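Local coordinates for protein nicotinamide-nucleotide adenylyltransferase NadR family / Ribosylnicotinamide kinase (Lactococcus lactis subsp. cremoris, PDB 6GYE) that probably phosphorylates nicotinamide riboside to its mononucleotide and adenylylates that product on the way to NAD+, at residues E162-H167 with R177-V182; L26-Q31 with W168-R173. One frame throughout, in Å; residues are numbered along the deposited sequence.

Contact 1: E162-H167 with R177-V182. With NNR (Nicotinamide riboside), chain I; SO4 (sulfate ion), chain D.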
ATOM      1  N   GLU A 162      -5.593 -11.170  -6.560  1.00 67.32           N
ATOM      2  CA  GLU A 162      -4.717 -12.157  -7.194  1.00 73.69           C
ATOM      3  C   GLU A 162      -3.606 -11.497  -8.007  1.00 75.65           C
ATOM      4  O   GLU A 162      -2.472 -11.991  -8.039  1.00 73.09           O
ATOM      5  CB  GLU A 162      -5.520 -13.082  -8.102  1.00 79.64           C
ATOM      6  CG  GLU A 162      -6.468 -14.036  -7.407  1.00105.31           C
ATOM      7  CD  GLU A 162      -7.266 -14.879  -8.405  1.00117.99           C
ATOM      8  OE1 GLU A 162      -7.205 -14.586  -9.622  1.00119.87           O
ATOM      9  OE2 GLU A 162      -7.947 -15.836  -7.973  1.00120.56           O
ATOM     10  N   ASN A 163      -3.919 -10.423  -8.725  1.00 68.66           N
ATOM     11  CA  ASN A 163      -2.958  -9.789  -9.627  1.00 56.49           C
ATOM     12  C   ASN A 163      -3.275  -8.306  -9.725  1.00 60.98           C
ATOM     13  O   ASN A 163      -3.892  -7.847 -10.697  1.00 60.73           O
ATOM     14  CB  ASN A 163      -2.993 -10.452 -11.005  1.00 66.06           C
ATOM     15  CG  ASN A 163      -1.865  -9.992 -11.911  1.00 74.24           C
ATOM     16  OD1 ASN A 163      -1.124  -9.060 -11.592  1.00 78.75           O
ATOM     17  ND2 ASN A 163      -1.747 -10.639 -13.068  1.00 81.94           N
ATOM     18  N   PRO A 164      -2.833  -7.512  -8.741  1.00 57.10           N
ATOM     19  CA  PRO A 164      -3.156  -6.076  -8.756  1.00 52.20           C
ATOM     20  C   PRO A 164      -2.607  -5.373  -9.972  1.00 54.66           C
ATOM     21  O   PRO A 164      -3.256  -4.464 -10.501  1.00 52.70           O
ATOM     22  CB  PRO A 164      -2.495  -5.540  -7.479  1.00 47.06           C
ATOM     23  CG  PRO A 164      -2.198  -6.708  -6.661  1.00 57.48           C
ATOM     24  CD  PRO A 164      -2.034  -7.891  -7.567  1.00 56.57           C
ATOM     25  N   GLN A 165      -1.441  -5.796 -10.453  1.00 53.90           N
ATOM     26  CA  GLN A 165      -0.796  -5.084 -11.544  1.00 54.64           C
ATOM     27  C   GLN A 165      -1.634  -5.143 -12.821  1.00 57.09           C
ATOM     28  O   GLN A 165      -1.640  -4.187 -13.606  1.00 63.25           O
ATOM     29  CB  GLN A 165       0.613  -5.645 -11.744  1.00 52.04           C
ATOM     30  CG  GLN A 165       1.671  -5.110 -10.740  1.00 51.73           C
ATOM     31  CD  GLN A 165       1.318  -5.340  -9.251  1.00 56.27           C
ATOM     32  OE1 GLN A 165       0.966  -6.445  -8.851  1.00 68.55           O
ATOM     33  NE2 GLN A 165       1.442  -4.292  -8.432  1.00 49.92           N
ATOM     34  N   GLU A 166      -2.384  -6.222 -13.017  1.00 56.16           N
ATOM     35  CA  GLU A 166      -3.276  -6.363 -14.163  1.00 52.14           C
ATOM     36  C   GLU A 166      -4.550  -5.533 -14.052  1.00 56.65           C
ATOM     37  O   GLU A 166      -5.224  -5.317 -15.062  1.00 58.19           O
ATOM     38  CB  GLU A 166      -3.684  -7.826 -14.334  1.00 53.98           C
ATOM     39  CG  GLU A 166      -3.013  -8.538 -15.490  1.00 88.28           C
ATOM     40  CD  GLU A 166      -3.354  -7.925 -16.842  1.00105.72           C
ATOM     41  OE1 GLU A 166      -4.554  -7.832 -17.182  1.00108.24           O
ATOM     42  OE2 GLU A 166      -2.412  -7.520 -17.561  1.00114.53           O
ATOM     43  N   HIS A 167      -4.940  -5.125 -12.850  1.00 55.52           N
ATOM     44  CA  HIS A 167      -6.214  -4.447 -12.641  1.00 54.10           C
ATOM     45  C   HIS A 167      -6.019  -3.095 -11.965  1.00 51.05           C
ATOM     46  O   HIS A 167      -6.966  -2.506 -11.429  1.00 52.21           O
ATOM     47  CB  HIS A 167      -7.147  -5.374 -11.860  1.00 48.98           C
ATOM     48  CG  HIS A 167      -7.340  -6.707 -12.530  1.00 53.19           C
ATOM     49  ND1 HIS A 167      -8.200  -6.883 -13.592  1.00 60.46           N
ATOM     50  CD2 HIS A 167      -6.749  -7.913 -12.327  1.00 59.06           C
ATOM     51  CE1 HIS A 167      -8.158  -8.145 -13.994  1.00 61.10           C
ATOM     52  NE2 HIS A 167      -7.280  -8.791 -13.247  1.00 59.46           N
ATOM     53  N   ARG A 177      -1.046   1.982  -2.667  1.00 45.99           N
ATOM     54  CA  ARG A 177       0.254   1.773  -2.038  1.00 48.69           C
ATOM     55  C   ARG A 177       0.387   0.351  -1.512  1.00 56.38           C
ATOM     56  O   ARG A 177       1.426  -0.300  -1.702  1.00 60.25           O
ATOM     57  CB  ARG A 177       0.453   2.798  -0.918  1.00 44.36           C
ATOM     58  CG  ARG A 177       1.447   2.376   0.144  1.00 51.90           C
ATOM     59  CD  ARG A 177       1.609   3.460   1.195  1.00 61.12           C
ATOM     60  NE  ARG A 177       0.618   3.409   2.268  1.00 78.27           N
ATOM     61  CZ  ARG A 177      -0.465   4.189   2.336  1.00 86.20           C
ATOM     62  NH1 ARG A 177      -0.716   5.093   1.380  1.00 82.12           N
ATOM     63  NH2 ARG A 177      -1.300   4.063   3.367  1.00 82.01           N
ATOM     64  N   HIS A 178      -0.682  -0.160  -0.890  1.00 56.63           N
ATOM     65  CA  HIS A 178      -0.657  -1.498  -0.311  1.00 52.14           C
ATOM     66  C   HIS A 178      -0.351  -2.561  -1.357  1.00 55.59           C
ATOM     67  O   HIS A 178       0.328  -3.555  -1.059  1.00 56.36           O
ATOM     68  CB  HIS A 178      -1.994  -1.794   0.366  1.00 54.67           C
ATOM     69  CG  HIS A 178      -2.075  -3.159   0.970  1.00 59.99           C
ATOM     70  ND1 HIS A 178      -1.598  -3.443   2.233  1.00 62.98           N
ATOM     71  CD2 HIS A 178      -2.572  -4.324   0.485  1.00 62.48           C
ATOM     72  CE1 HIS A 178      -1.803  -4.722   2.500  1.00 64.98           C
ATOM     73  NE2 HIS A 178      -2.387  -5.280   1.455  1.00 63.20           N
ATOM     74  N   PHE A 179      -0.863  -2.392  -2.578  1.00 47.56           N
ATOM     75  CA  PHE A 179      -0.733  -3.427  -3.606  1.00 47.62           C
ATOM     76  C   PHE A 179       0.462  -3.208  -4.516  1.00 49.39           C
ATOM     77  O   PHE A 179       0.651  -3.967  -5.472  1.00 47.62           O
ATOM     78  CB  PHE A 179      -2.003  -3.508  -4.449  1.00 48.59           C
ATOM     79  CG  PHE A 179      -3.171  -4.072  -3.711  1.00 47.35           C
ATOM     80  CD1 PHE A 179      -3.270  -5.430  -3.485  1.00 45.06           C
ATOM     81  CD2 PHE A 179      -4.150  -3.239  -3.205  1.00 48.60           C
ATOM     82  CE1 PHE A 179      -4.344  -5.947  -2.783  1.00 53.54           C
ATOM     83  CE2 PHE A 179      -5.221  -3.752  -2.500  1.00 51.59           C
ATOM     84  CZ  PHE A 179      -5.322  -5.097  -2.289  1.00 54.08           C
ATOM     85  N   SER A 180       1.239  -2.163  -4.267  1.00 53.53           N
ATOM     86  CA  SER A 180       2.325  -1.813  -5.163  1.00 52.18           C
ATOM     87  C   SER A 180       3.459  -2.826  -5.059  1.00 48.42           C
ATOM     88  O   SER A 180       3.769  -3.325  -3.974  1.00 52.53           O
ATOM     89  CB  SER A 180       2.827  -0.404  -4.844  1.00 44.49           C
ATOM     90  OG  SER A 180       3.805  -0.062  -5.784  1.00 60.03           O
ATOM     91  N   LYS A 181       4.046  -3.166  -6.202  1.00 48.85           N
ATOM     92  CA  LYS A 181       5.317  -3.877  -6.227  1.00 48.66           C
ATOM     93  C   LYS A 181       6.472  -2.888  -6.071  1.00 46.76           C
ATOM     94  O   LYS A 181       6.439  -1.784  -6.624  1.00 46.45           O
ATOM     95  CB  LYS A 181       5.446  -4.650  -7.537  1.00 43.59           C
ATOM     96  CG  LYS A 181       4.542  -5.909  -7.635  1.00 51.64           C
ATOM     97  CD  LYS A 181       5.141  -7.061  -6.900  1.00 54.09           C
ATOM     98  CE  LYS A 181       4.333  -8.358  -7.076  1.00 62.31           C
ATOM     99  NZ  LYS A 181       2.961  -8.157  -6.547  1.00 75.44           N
ATOM    100  N   VAL A 182       7.511  -3.292  -5.348  1.00 49.39           N
ATOM    101  CA  VAL A 182       8.613  -2.389  -5.013  1.00 51.23           C
ATOM    102  C   VAL A 182       9.934  -3.100  -5.302  1.00 50.92           C
ATOM    103  O   VAL A 182      10.192  -4.182  -4.764  1.00 52.18           O
ATOM    104  CB  VAL A 182       8.542  -1.928  -3.543  1.00 51.96           C
ATOM    105  CG1 VAL A 182       9.730  -1.024  -3.172  1.00 44.38           C
ATOM    106  CG2 VAL A 182       7.214  -1.208  -3.256  1.00 46.14           C
TER
HETATM  107  O2R NNR I 407       4.815   5.552   2.127  1.00123.74           O
HETATM  108  C2R NNR I 407       4.712   4.137   2.335  1.00128.62           C
HETATM  109  C3R NNR I 407       3.574   3.761   3.275  1.00136.46           C
HETATM  110  O3R NNR I 407       2.855   4.902   3.761  1.00135.39           O
HETATM  111  C4R NNR I 407       4.215   3.023   4.440  1.00135.26           C
HETATM  112  C5R NNR I 407       3.664   1.610   4.570  1.00124.29           C
HETATM  113  O5R NNR I 407       4.325   0.938   5.648  1.00117.82           O
HETATM  114  O4R NNR I 407       5.625   2.972   4.208  1.00135.60           O
HETATM  115  C1R NNR I 407       5.986   3.618   2.985  1.00125.15           C
HETATM  116  N1  NNR I 407       6.640   2.660   2.092  1.00110.23           N
HETATM  117  C2  NNR I 407       7.975   2.670   1.976  1.00 95.13           C
HETATM  118  C6  NNR I 407       5.896   1.785   1.403  1.00107.57           C
HETATM  119  C5  NNR I 407       6.491   0.864   0.548  1.00 94.80           C
HETATM  120  C4  NNR I 407       7.872   0.854   0.410  1.00 85.89           C
HETATM  121  C3  NNR I 407       8.621   1.770   1.136  1.00 92.92           C
HETATM  122  C7  NNR I 407      10.115   1.791   1.013  1.00 99.30           C
HETATM  123  O7  NNR I 407      10.722   2.816   1.273  1.00 82.61           O
HETATM  124  N7  NNR I 407      10.742   0.682   0.622  1.00101.54           N
HETATM  125  S   SO4 D 402      -0.617  -0.077   3.727  1.00 80.27           S
HETATM  126  O1  SO4 D 402      -1.713   0.505   2.974  1.00 65.47           O
HETATM  127  O2  SO4 D 402       0.003   0.972   4.539  1.00 92.10           O
HETATM  128  O3  SO4 D 402      -1.097  -1.123   4.619  1.00 92.82           O
HETATM  129  O4  SO4 D 402       0.355  -0.673   2.810  1.00 77.91           O
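Q165 NE2 is gripped by two backbone carbonyl oxygens, F179 O at 3.1 Å and G254 O. The bond to F179 O is nearly straight, with an N-H...O angle of 162°; the oxygen lies in the amide plane of Q165, while the donor stands somewhat tilted from the carbonyl plane. A bend at chi2 (57°) folds the glutamine chain back and presents its amide to the neighbouring segment. On the other branch of the amide, Q165 OE1 takes a weak, long bond from K181 NZ (3.5 Å). The lysine chain crosses that of Q165 at about a right angle, bringing K181 CG to 3.6 Å from Q165 NE2.

A nonpolar contact lies alongside: P164 CG meets F179 CD1 at 3.6 Å, approaching the ring obliquely. H178 CD2 sits over the centre of one face of the same phenyl ring, and P25 also touches F179. The contact thus packs the turn that follows helix 151-162 against the entry to strand 181-187, a strand of the parallel sheet of the P-loop NTPase-type domain, probably the riboside kinase, where K181 bonds through its backbone to G254 and V256.

R177, two residues before F179, carries the segment into the nicotinamide riboside pocket. Its guanidinium has the ribosyl O3R over one face and a sulfate near its plane at the edge, where R177 NE makes a weak bond of 3.4 Å to sulfate O2; NH1 bonds N248 OD1. A leucine in its place would probably leave N248 OD1 without this donor and strip the sulfate site of a cationic neighbour. H178 ND1 reaches the same sulfate, weakly, at 3.4 Å from both O3 and O4, and K65 and Y69 bond this anion too.

Contact 2: L26-Q31 with W168-R173. With SO4 (sulfate ion), chain E.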
ATOM      1  N   LEU A  26     -11.507  -1.328  -2.068  1.00 58.93           N
ATOM      2  CA  LEU A  26     -12.452  -0.531  -2.839  1.00 57.30           C
ATOM      3  C   LEU A  26     -11.981  -0.426  -4.287  1.00 56.69           C
ATOM      4  O   LEU A  26     -10.796  -0.191  -4.542  1.00 57.74           O
ATOM      5  CB  LEU A  26     -12.568   0.860  -2.214  1.00 50.89           C
ATOM      6  CG  LEU A  26     -13.384   1.932  -2.934  1.00 45.97           C
ATOM      7  CD1 LEU A  26     -14.854   1.585  -2.895  1.00 47.64           C
ATOM      8  CD2 LEU A  26     -13.146   3.275  -2.247  1.00 44.31           C
ATOM      9  N   HIS A  27     -12.893  -0.613  -5.244  1.00 52.59           N
ATOM     10  CA  HIS A  27     -12.524  -0.475  -6.653  1.00 48.06           C
ATOM     11  C   HIS A  27     -13.663   0.190  -7.417  1.00 46.89           C
ATOM     12  O   HIS A  27     -14.710   0.518  -6.851  1.00 51.58           O
ATOM     13  CB  HIS A  27     -12.123  -1.821  -7.277  1.00 47.23           C
ATOM     14  CG  HIS A  27     -13.202  -2.859  -7.250  1.00 53.95           C
ATOM     15  ND1 HIS A  27     -14.307  -2.814  -8.078  1.00 53.28           N
ATOM     16  CD2 HIS A  27     -13.335  -3.985  -6.507  1.00 57.76           C
ATOM     17  CE1 HIS A  27     -15.077  -3.862  -7.837  1.00 55.37           C
ATOM     18  NE2 HIS A  27     -14.508  -4.590  -6.893  1.00 57.94           N
ATOM     19  N   THR A  28     -13.445   0.407  -8.720  1.00 45.22           N
ATOM     20  CA  THR A  28     -14.383   1.228  -9.476  1.00 50.15           C
ATOM     21  C   THR A  28     -15.746   0.561  -9.631  1.00 54.73           C
ATOM     22  O   THR A  28     -16.741   1.272  -9.823  1.00 55.21           O
ATOM     23  CB  THR A  28     -13.811   1.598 -10.859  1.00 45.48           C
ATOM     24  OG1 THR A  28     -13.393   0.435 -11.530  1.00 53.19           O
ATOM     25  CG2 THR A  28     -12.598   2.479 -10.729  1.00 51.32           C
ATOM     26  N   GLY A  29     -15.820  -0.776  -9.548  1.00 47.03           N
ATOM     27  CA  GLY A  29     -17.123  -1.432  -9.530  1.00 46.16           C
ATOM     28  C   GLY A  29     -17.980  -0.970  -8.362  1.00 60.68           C
ATOM     29  O   GLY A  29     -19.144  -0.603  -8.541  1.00 52.45           O
ATOM     30  N   HIS A  30     -17.407  -0.973  -7.145  1.00 47.78           N
ATOM     31  CA  HIS A  30     -18.075  -0.364  -5.996  1.00 48.05           C
ATOM     32  C   HIS A  30     -18.477   1.068  -6.305  1.00 58.81           C
ATOM     33  O   HIS A  30     -19.617   1.490  -6.041  1.00 57.74           O
ATOM     34  CB  HIS A  30     -17.161  -0.363  -4.767  1.00 54.22           C
ATOM     35  CG  HIS A  30     -16.809  -1.724  -4.248  1.00 62.88           C
ATOM     36  ND1 HIS A  30     -15.508  -2.177  -4.182  1.00 60.08           N
ATOM     37  CD2 HIS A  30     -17.577  -2.700  -3.708  1.00 61.07           C
ATOM     38  CE1 HIS A  30     -15.495  -3.392  -3.661  1.00 57.22           C
ATOM     39  NE2 HIS A  30     -16.737  -3.730  -3.361  1.00 62.14           N
ATOM     40  N   GLN A  31     -17.524   1.844  -6.830  1.00 52.94           N
ATOM     41  CA  GLN A  31     -17.719   3.284  -6.910  1.00 53.36           C
ATOM     42  C   GLN A  31     -18.839   3.631  -7.873  1.00 50.78           C
ATOM     43  O   GLN A  31     -19.617   4.553  -7.613  1.00 53.84           O
ATOM     44  CB  GLN A  31     -16.403   3.957  -7.287  1.00 49.60           C
ATOM     45  CG  GLN A  31     -15.403   3.830  -6.159  1.00 51.64           C
ATOM     46  CD  GLN A  31     -13.951   4.042  -6.571  1.00 53.19           C
ATOM     47  OE1 GLN A  31     -13.041   3.722  -5.809  1.00 59.88           O
ATOM     48  NE2 GLN A  31     -13.728   4.563  -7.776  1.00 49.36           N
ATOM     49  N   TRP A 168      -4.805  -2.563 -12.080  1.00 49.51           N
ATOM     50  CA  TRP A 168      -4.370  -1.417 -11.298  1.00 49.89           C
ATOM     51  C   TRP A 168      -5.309  -0.224 -11.425  1.00 55.77           C
ATOM     52  O   TRP A 168      -5.657   0.410 -10.419  1.00 53.05           O
ATOM     53  CB  TRP A 168      -2.967  -1.046 -11.754  1.00 46.67           C
ATOM     54  CG  TRP A 168      -2.299  -0.031 -10.950  1.00 43.05           C
ATOM     55  CD1 TRP A 168      -2.144   1.305 -11.241  1.00 43.20           C
ATOM     56  CD2 TRP A 168      -1.693  -0.250  -9.676  1.00 45.56           C
ATOM     57  NE1 TRP A 168      -1.444   1.927 -10.213  1.00 47.41           N
ATOM     58  CE2 TRP A 168      -1.158   0.994  -9.244  1.00 42.38           C
ATOM     59  CE3 TRP A 168      -1.541  -1.381  -8.859  1.00 42.70           C
ATOM     60  CZ2 TRP A 168      -0.476   1.132  -8.032  1.00 53.56           C
ATOM     61  CZ3 TRP A 168      -0.871  -1.243  -7.654  1.00 48.34           C
ATOM     62  CH2 TRP A 168      -0.341   0.004  -7.254  1.00 54.37           C
ATOM     63  N   THR A 169      -5.695   0.131 -12.658  1.00 44.37           N
ATOM     64  CA  THR A 169      -6.446   1.369 -12.836  1.00 49.75           C
ATOM     65  C   THR A 169      -7.808   1.334 -12.146  1.00 55.41           C
ATOM     66  O   THR A 169      -8.375   2.394 -11.881  1.00 57.16           O
ATOM     67  CB  THR A 169      -6.629   1.700 -14.323  1.00 51.49           C
ATOM     68  OG1 THR A 169      -7.339   0.642 -14.972  1.00 49.65           O
ATOM     69  CG2 THR A 169      -5.298   1.940 -15.014  1.00 44.40           C
ATOM     70  N   HIS A 170      -8.326   0.154 -11.816  1.00 52.55           N
ATOM     71  CA  HIS A 170      -9.615   0.047 -11.149  1.00 50.45           C
ATOM     72  C   HIS A 170      -9.522   0.090  -9.637  1.00 50.85           C
ATOM     73  O   HIS A 170     -10.556   0.258  -8.985  1.00 55.79           O
ATOM     74  CB  HIS A 170     -10.329  -1.240 -11.582  1.00 45.73           C
ATOM     75  CG  HIS A 170     -10.649  -1.265 -13.042  1.00 53.73           C
ATOM     76  ND1 HIS A 170     -10.767  -2.430 -13.764  1.00 62.52           N
ATOM     77  CD2 HIS A 170     -10.835  -0.257 -13.926  1.00 57.03           C
ATOM     78  CE1 HIS A 170     -11.028  -2.139 -15.025  1.00 59.21           C
ATOM     79  NE2 HIS A 170     -11.076  -0.826 -15.150  1.00 57.90           N
ATOM     80  N   ILE A 171      -8.322  -0.057  -9.074  1.00 44.12           N
ATOM     81  CA  ILE A 171      -8.134   0.049  -7.633  1.00 49.22           C
ATOM     82  C   ILE A 171      -8.278   1.505  -7.206  1.00 51.44           C
ATOM     83  O   ILE A 171      -7.693   2.405  -7.818  1.00 52.43           O
ATOM     84  CB  ILE A 171      -6.754  -0.489  -7.231  1.00 46.02           C
ATOM     85  CG1 ILE A 171      -6.540  -1.893  -7.782  1.00 48.17           C
ATOM     86  CG2 ILE A 171      -6.586  -0.458  -5.706  1.00 42.22           C
ATOM     87  CD1 ILE A 171      -5.134  -2.420  -7.503  1.00 53.90           C
ATOM     88  N   ASN A 172      -9.045   1.744  -6.146  1.00 49.70           N
ATOM     89  CA  ASN A 172      -9.140   3.092  -5.600  1.00 45.46           C
ATOM     90  C   ASN A 172      -7.763   3.564  -5.124  1.00 51.17           C
ATOM     91  O   ASN A 172      -7.024   2.811  -4.484  1.00 56.12           O
ATOM     92  CB  ASN A 172     -10.146   3.132  -4.449  1.00 46.06           C
ATOM     93  CG  ASN A 172     -10.275   4.532  -3.830  1.00 53.65           C
ATOM     94  OD1 ASN A 172      -9.485   4.931  -2.964  1.00 55.69           O
ATOM     95  ND2 ASN A 172     -11.262   5.289  -4.298  1.00 46.79           N
ATOM     96  N   ARG A 173      -7.436   4.836  -5.414  1.00 46.88           N
ATOM     97  CA  ARG A 173      -6.060   5.319  -5.238  1.00 52.59           C
ATOM     98  C   ARG A 173      -5.556   5.190  -3.801  1.00 48.53           C
ATOM     99  O   ARG A 173      -4.378   4.877  -3.589  1.00 49.29           O
ATOM    100  CB  ARG A 173      -5.953   6.768  -5.716  1.00 41.43           C
ATOM    101  CG  ARG A 173      -6.054   6.863  -7.242  1.00 49.27           C
ATOM    102  CD  ARG A 173      -5.976   8.290  -7.729  1.00 48.50           C
ATOM    103  NE  ARG A 173      -6.327   8.369  -9.146  1.00 52.23           N
ATOM    104  CZ  ARG A 173      -5.458   8.196 -10.145  1.00 54.47           C
ATOM    105  NH1 ARG A 173      -4.176   7.933  -9.885  1.00 46.98           N
ATOM    106  NH2 ARG A 173      -5.865   8.285 -11.407  1.00 50.77           N
TER
HETATM  107  S   SO4 E 403     -16.671  -6.795  -1.318  1.00 76.80           S
HETATM  108  O1  SO4 E 403     -17.473  -6.132  -2.340  1.00 76.22           O
HETATM  109  O2  SO4 E 403     -15.286  -6.312  -1.340  1.00 81.70           O
HETATM  110  O3  SO4 E 403     -17.327  -6.494  -0.051  1.00 82.28           O
HETATM  111  O4  SO4 E 403     -16.618  -8.241  -1.529  1.00 94.67           O
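The turn H27-T28-G29-H30 fits the HxGH signature of nucleotidylyltransferases, in keeping with the adenylyltransferase name of this protein, and it lies at the start of helix 28-40. The segment 168-173 runs past it and joins it through a single beta bridge between H27 and I171. Two backbone bonds flank the bridge: N172 N donates to L26 O at 3.1 Å, and T28 N to H170 O at 2.9 Å. Beside the second bond, T28 CG2 packs on the oxygen of H170, while T28 OG1 lies 3.5 Å from H170 CB.

N172 carries the side-chain part. With CG anti to the backbone N (chi1 180°), the amide meets Q31 on the helix, and N172 ND2 donates to Q31 OE1 at 2.8 Å. The two amides stand almost perpendicular, 88° apart, and the donor comes from above the Q31 carbonyl plane instead of along a lone pair. L26 CD2 covers the same amide, 3.4 Å from N172 ND2.

Behind this interface the two histidines build a capping box. H27 ND1 accepts from G29 N at 2.9 Å, and H30 ND1 accepts, in its ring plane, from H27 N at 3.2 Å. H27 NE2 is spent on I153 O, whereas H30 NE2 makes a nearly linear bond of 2.7 Å to sulfate O1. That ion, which T22 N, F23 N and R150 also bind, probably came from the crystallisation liquor.

Because the bridge bonds use main-chain atoms, they are likely to depend less on which side chains stand there. The N172 amide, by contrast, is held at both ends, ND2 by Q31 and OD1 by V174 N, which probably settles the orientation of the amide, since one end donates and the other accepts, and ties it to the helix start and to its own loop.

In the fold
Along the chain the order is 26-31, 162-167, 168-173, 177-182, so the segments of contacts 1 and 2 alternate, and 162-167 runs straight into 168-173. Their centres are about 12 Å apart, and they touch: the W168 ring of contact 2 packs on F179 and S180 of contact 1, while I171 packs on the P164 carbonyl. The linker between helix 151-162 and helix 176-179 therefore serves both. Contact 2 joins it to helix 28-40, next to the five-stranded parallel sheet; contact 1 joins it to strand 181-187 of the four-stranded sheet. Together they form part of the junction between the probable adenylyltransferase and riboside kinase halves.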